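Local coordinates for protein dextranase (Pseudarthrobacter oxydans, PDB 6NZS) that catalyses the endohydrolysis of alpha-1,6-glucosidic linkages in dextran, at residues L316-L327 and F342-M353. Numbering follows the deposited sequence.
Sequences LQFASADAEQKL and FVVYGNEQTFHM
Successive coils of the right-handed parallel beta-helix of family 49 meet in register here, L316 to S320 along F342 to G346 and, past a loop, Q325 to L327 along F351 to M353. Both ladders are parallel; on the first, Y345 N bonds to F318 O at 3.1 Å and S320 N to Y345 O at 2.8 Å. Between them lies an aromatic cluster of F318, F342 and F351. F351, its CG anti to the backbone N (chi1 -163°), lays CZ against F318 CB at 3.6 Å and CE2 against L327 CB at 3.8 Å, the F318 and F351 planes inclined at 42°. L327 CD2 lies over one face of the F318 ring, toward its rim, and at the edge of F342, 3.9 Å from F342 CZ. An alanine in place of F351 would probably leave a gap beside F318 CB and L327 CB where the ring now packs. Where the strands end, S320 OG donates to N347 O (2.7 Å), while T350 OG1 sits among the carbonyl oxygens of A321 (2.8 Å to its O), D322 and A323. N347 ND2 reaches D322 OD1 on its anti side (2.9 Å), and N347 OD1 forms an Asx turn with Q349 N. Stacked coils thus pack mainly apolar groups inside, while side-chain hydrogen bonds tie their loops together where regular strand pairing lapses.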
# COMPACT_ATOMS: atom_id res chain seq x y z
N LEU A 316 12.08 0.26 -6.37
CA LEU A 316 12.79 -1.01 -6.48
C LEU A 316 12.49 -1.61 -7.84
O LEU A 316 11.33 -1.74 -8.22
CB LEU A 316 12.34 -1.98 -5.38
CG LEU A 316 12.67 -1.58 -3.94
CD1 LEU A 316 11.94 -2.51 -2.98
CD2 LEU A 316 14.16 -1.59 -3.69
N GLN A 317 13.55 -2.01 -8.56
CA GLN A 317 13.37 -2.61 -9.87
C GLN A 317 14.37 -3.75 -10.04
O GLN A 317 15.52 -3.64 -9.61
CB GLN A 317 13.56 -1.59 -11.00
CG GLN A 317 13.58 -2.22 -12.39
CD GLN A 317 13.40 -1.20 -13.49
OE1 GLN A 317 12.93 -0.09 -13.25
NE2 GLN A 317 13.77 -1.58 -14.72
N PHE A 318 13.91 -4.83 -10.66
CA PHE A 318 14.73 -6.01 -10.89
C PHE A 318 14.60 -6.47 -12.33
O PHE A 318 13.64 -6.13 -13.03
CB PHE A 318 14.29 -7.15 -9.97
CG PHE A 318 14.55 -6.88 -8.53
CD1 PHE A 318 13.64 -6.16 -7.77
CD2 PHE A 318 15.71 -7.32 -7.94
CE1 PHE A 318 13.89 -5.90 -6.43
CE2 PHE A 318 15.97 -7.08 -6.62
CZ PHE A 318 15.06 -6.36 -5.86
N ALA A 319 15.58 -7.25 -12.76
CA ALA A 319 15.59 -7.89 -14.07
C ALA A 319 15.57 -9.39 -13.87
O ALA A 319 16.34 -9.93 -13.06
CB ALA A 319 16.84 -7.48 -14.85
N SER A 320 14.68 -10.08 -14.59
CA SER A 320 14.51 -11.52 -14.47
C SER A 320 15.04 -12.20 -15.73
O SER A 320 14.56 -11.92 -16.83
CB SER A 320 13.04 -11.89 -14.26
OG SER A 320 12.88 -13.30 -14.20
N ALA A 321 16.03 -13.08 -15.55
CA ALA A 321 16.52 -13.91 -16.63
C ALA A 321 15.55 -15.07 -16.86
O ALA A 321 14.63 -15.30 -16.08
CB ALA A 321 17.90 -14.46 -16.28
N ASP A 322 15.76 -15.81 -17.95
CA ASP A 322 14.96 -17.01 -18.15
C ASP A 322 15.15 -17.99 -16.99
O ASP A 322 14.20 -18.67 -16.60
CB ASP A 322 15.32 -17.68 -19.48
CG ASP A 322 14.61 -17.05 -20.65
OD1 ASP A 322 13.56 -16.40 -20.44
OD2 ASP A 322 15.10 -17.20 -21.79
N ALA A 323 16.36 -18.06 -16.44
CA ALA A 323 16.62 -18.96 -15.33
C ALA A 323 15.74 -18.62 -14.13
O ALA A 323 15.35 -17.46 -13.92
CB ALA A 323 18.10 -18.87 -14.91
N GLU A 324 15.43 -19.65 -13.34
CA GLU A 324 14.64 -19.48 -12.13
C GLU A 324 15.42 -18.65 -11.12
O GLU A 324 16.60 -18.91 -10.85
CB GLU A 324 14.32 -20.86 -11.53
CG GLU A 324 13.64 -20.81 -10.17
CD GLU A 324 13.47 -22.19 -9.55
OE1 GLU A 324 14.15 -22.49 -8.55
OE2 GLU A 324 12.65 -22.98 -10.07
N GLN A 325 14.75 -17.66 -10.52
CA GLN A 325 15.38 -16.76 -9.58
C GLN A 325 14.41 -16.49 -8.44
O GLN A 325 13.20 -16.67 -8.58
CB GLN A 325 15.75 -15.43 -10.24
CG GLN A 325 16.81 -15.53 -11.33
CD GLN A 325 16.85 -14.30 -12.20
OE1 GLN A 325 15.94 -14.05 -12.99
NE2 GLN A 325 17.90 -13.49 -12.04
N LYS A 326 14.96 -16.04 -7.32
CA LYS A 326 14.17 -15.71 -6.14
C LYS A 326 14.57 -14.35 -5.61
O LYS A 326 15.73 -13.94 -5.73
CB LYS A 326 14.36 -16.75 -5.04
CG LYS A 326 13.93 -18.15 -5.44
CD LYS A 326 14.32 -19.16 -4.37
CE LYS A 326 13.14 -19.51 -3.48
NZ LYS A 326 13.06 -20.98 -3.23
N LEU A 327 13.60 -13.66 -5.02
CA LEU A 327 13.85 -12.42 -4.29
C LEU A 327 13.17 -12.52 -2.93
O LEU A 327 11.98 -12.84 -2.87
CB LEU A 327 13.25 -11.22 -5.03
CG LEU A 327 13.09 -9.94 -4.20
CD1 LEU A 327 14.45 -9.35 -3.86
CD2 LEU A 327 12.24 -8.92 -4.94
N PHE A 342 7.38 -0.72 -7.49
CA PHE A 342 8.09 -1.98 -7.66
C PHE A 342 7.77 -2.55 -9.04
O PHE A 342 6.60 -2.58 -9.43
CB PHE A 342 7.62 -2.96 -6.57
CG PHE A 342 8.29 -4.30 -6.64
CD1 PHE A 342 7.78 -5.30 -7.45
CD2 PHE A 342 9.44 -4.54 -5.91
CE1 PHE A 342 8.41 -6.53 -7.54
CE2 PHE A 342 10.07 -5.78 -5.99
CZ PHE A 342 9.56 -6.76 -6.80
N VAL A 343 8.80 -3.02 -9.75
CA VAL A 343 8.59 -3.68 -11.04
C VAL A 343 9.72 -4.66 -11.31
O VAL A 343 10.85 -4.49 -10.83
CB VAL A 343 8.44 -2.67 -12.21
CG1 VAL A 343 9.80 -2.11 -12.62
CG2 VAL A 343 7.74 -3.33 -13.40
N VAL A 344 9.39 -5.70 -12.06
CA VAL A 344 10.36 -6.65 -12.58
C VAL A 344 10.13 -6.73 -14.08
O VAL A 344 8.98 -6.87 -14.52
CB VAL A 344 10.17 -8.05 -11.95
CG1 VAL A 344 11.15 -9.05 -12.57
CG2 VAL A 344 10.32 -7.99 -10.44
N TYR A 345 11.20 -6.61 -14.85
CA TYR A 345 11.13 -6.81 -16.29
C TYR A 345 11.98 -8.02 -16.66
O TYR A 345 12.96 -8.33 -15.97
CB TYR A 345 11.65 -5.59 -17.04
CG TYR A 345 10.74 -4.39 -16.95
CD1 TYR A 345 9.43 -4.46 -17.40
CD2 TYR A 345 11.20 -3.20 -16.43
CE1 TYR A 345 8.59 -3.36 -17.32
CE2 TYR A 345 10.37 -2.09 -16.35
CZ TYR A 345 9.07 -2.18 -16.79
OH TYR A 345 8.25 -1.08 -16.72
N GLY A 346 11.61 -8.68 -17.75
CA GLY A 346 12.27 -9.89 -18.20
C GLY A 346 11.29 -11.05 -18.24
O GLY A 346 10.15 -10.90 -18.68
N ASN A 347 11.75 -12.21 -17.79
CA ASN A 347 10.88 -13.37 -17.72
C ASN A 347 10.02 -13.24 -16.47
O ASN A 347 10.47 -13.52 -15.36
CB ASN A 347 11.67 -14.67 -17.73
CG ASN A 347 10.78 -15.88 -17.92
OD1 ASN A 347 9.67 -15.93 -17.38
ND2 ASN A 347 11.25 -16.85 -18.69
N GLU A 348 8.76 -12.84 -16.66
CA GLU A 348 7.85 -12.64 -15.54
C GLU A 348 7.38 -13.94 -14.90
O GLU A 348 6.68 -13.89 -13.88
CB GLU A 348 6.66 -11.79 -16.00
CG GLU A 348 7.09 -10.43 -16.55
CD GLU A 348 5.93 -9.52 -16.94
OE1 GLU A 348 4.77 -9.98 -16.92
OE2 GLU A 348 6.19 -8.35 -17.29
N GLN A 349 7.73 -15.10 -15.45
CA GLN A 349 7.33 -16.38 -14.89
C GLN A 349 8.43 -17.06 -14.08
O GLN A 349 8.17 -18.12 -13.50
CB GLN A 349 6.82 -17.31 -16.00
CG GLN A 349 5.54 -16.84 -16.67
CD GLN A 349 4.89 -17.93 -17.51
OE1 GLN A 349 4.96 -19.11 -17.19
NE2 GLN A 349 4.25 -17.52 -18.61
N THR A 350 9.63 -16.49 -14.01
CA THR A 350 10.75 -17.15 -13.34
C THR A 350 11.42 -16.23 -12.33
O THR A 350 12.63 -16.27 -12.13
CB THR A 350 11.77 -17.69 -14.34
OG1 THR A 350 12.34 -16.61 -15.07
CG2 THR A 350 11.10 -18.67 -15.31
N PHE A 351 10.64 -15.39 -11.65
CA PHE A 351 11.16 -14.46 -10.64
C PHE A 351 10.25 -14.54 -9.42
O PHE A 351 9.25 -13.82 -9.31
CB PHE A 351 11.25 -13.04 -11.20
CG PHE A 351 12.12 -12.14 -10.38
CD1 PHE A 351 13.50 -12.11 -10.60
CD2 PHE A 351 11.58 -11.33 -9.39
CE1 PHE A 351 14.31 -11.28 -9.84
CE2 PHE A 351 12.39 -10.50 -8.64
CZ PHE A 351 13.75 -10.48 -8.86
N HIS A 352 10.60 -15.41 -8.49
CA HIS A 352 9.69 -15.82 -7.43
C HIS A 352 9.96 -15.03 -6.16
O HIS A 352 11.05 -15.13 -5.58
CB HIS A 352 9.82 -17.33 -7.21
CG HIS A 352 9.68 -18.10 -8.48
ND1 HIS A 352 8.54 -18.07 -9.25
CD2 HIS A 352 10.56 -18.89 -9.15
CE1 HIS A 352 8.71 -18.81 -10.32
NE2 HIS A 352 9.93 -19.32 -10.29
N MET A 353 8.96 -14.26 -5.73
CA MET A 353 9.14 -13.30 -4.65
C MET A 353 8.60 -13.85 -3.33
O MET A 353 7.56 -14.51 -3.29
CB MET A 353 8.41 -12.00 -4.99
CG MET A 353 8.91 -11.37 -6.26
SD MET A 353 7.79 -10.14 -6.92
CE MET A 353 7.54 -9.12 -5.46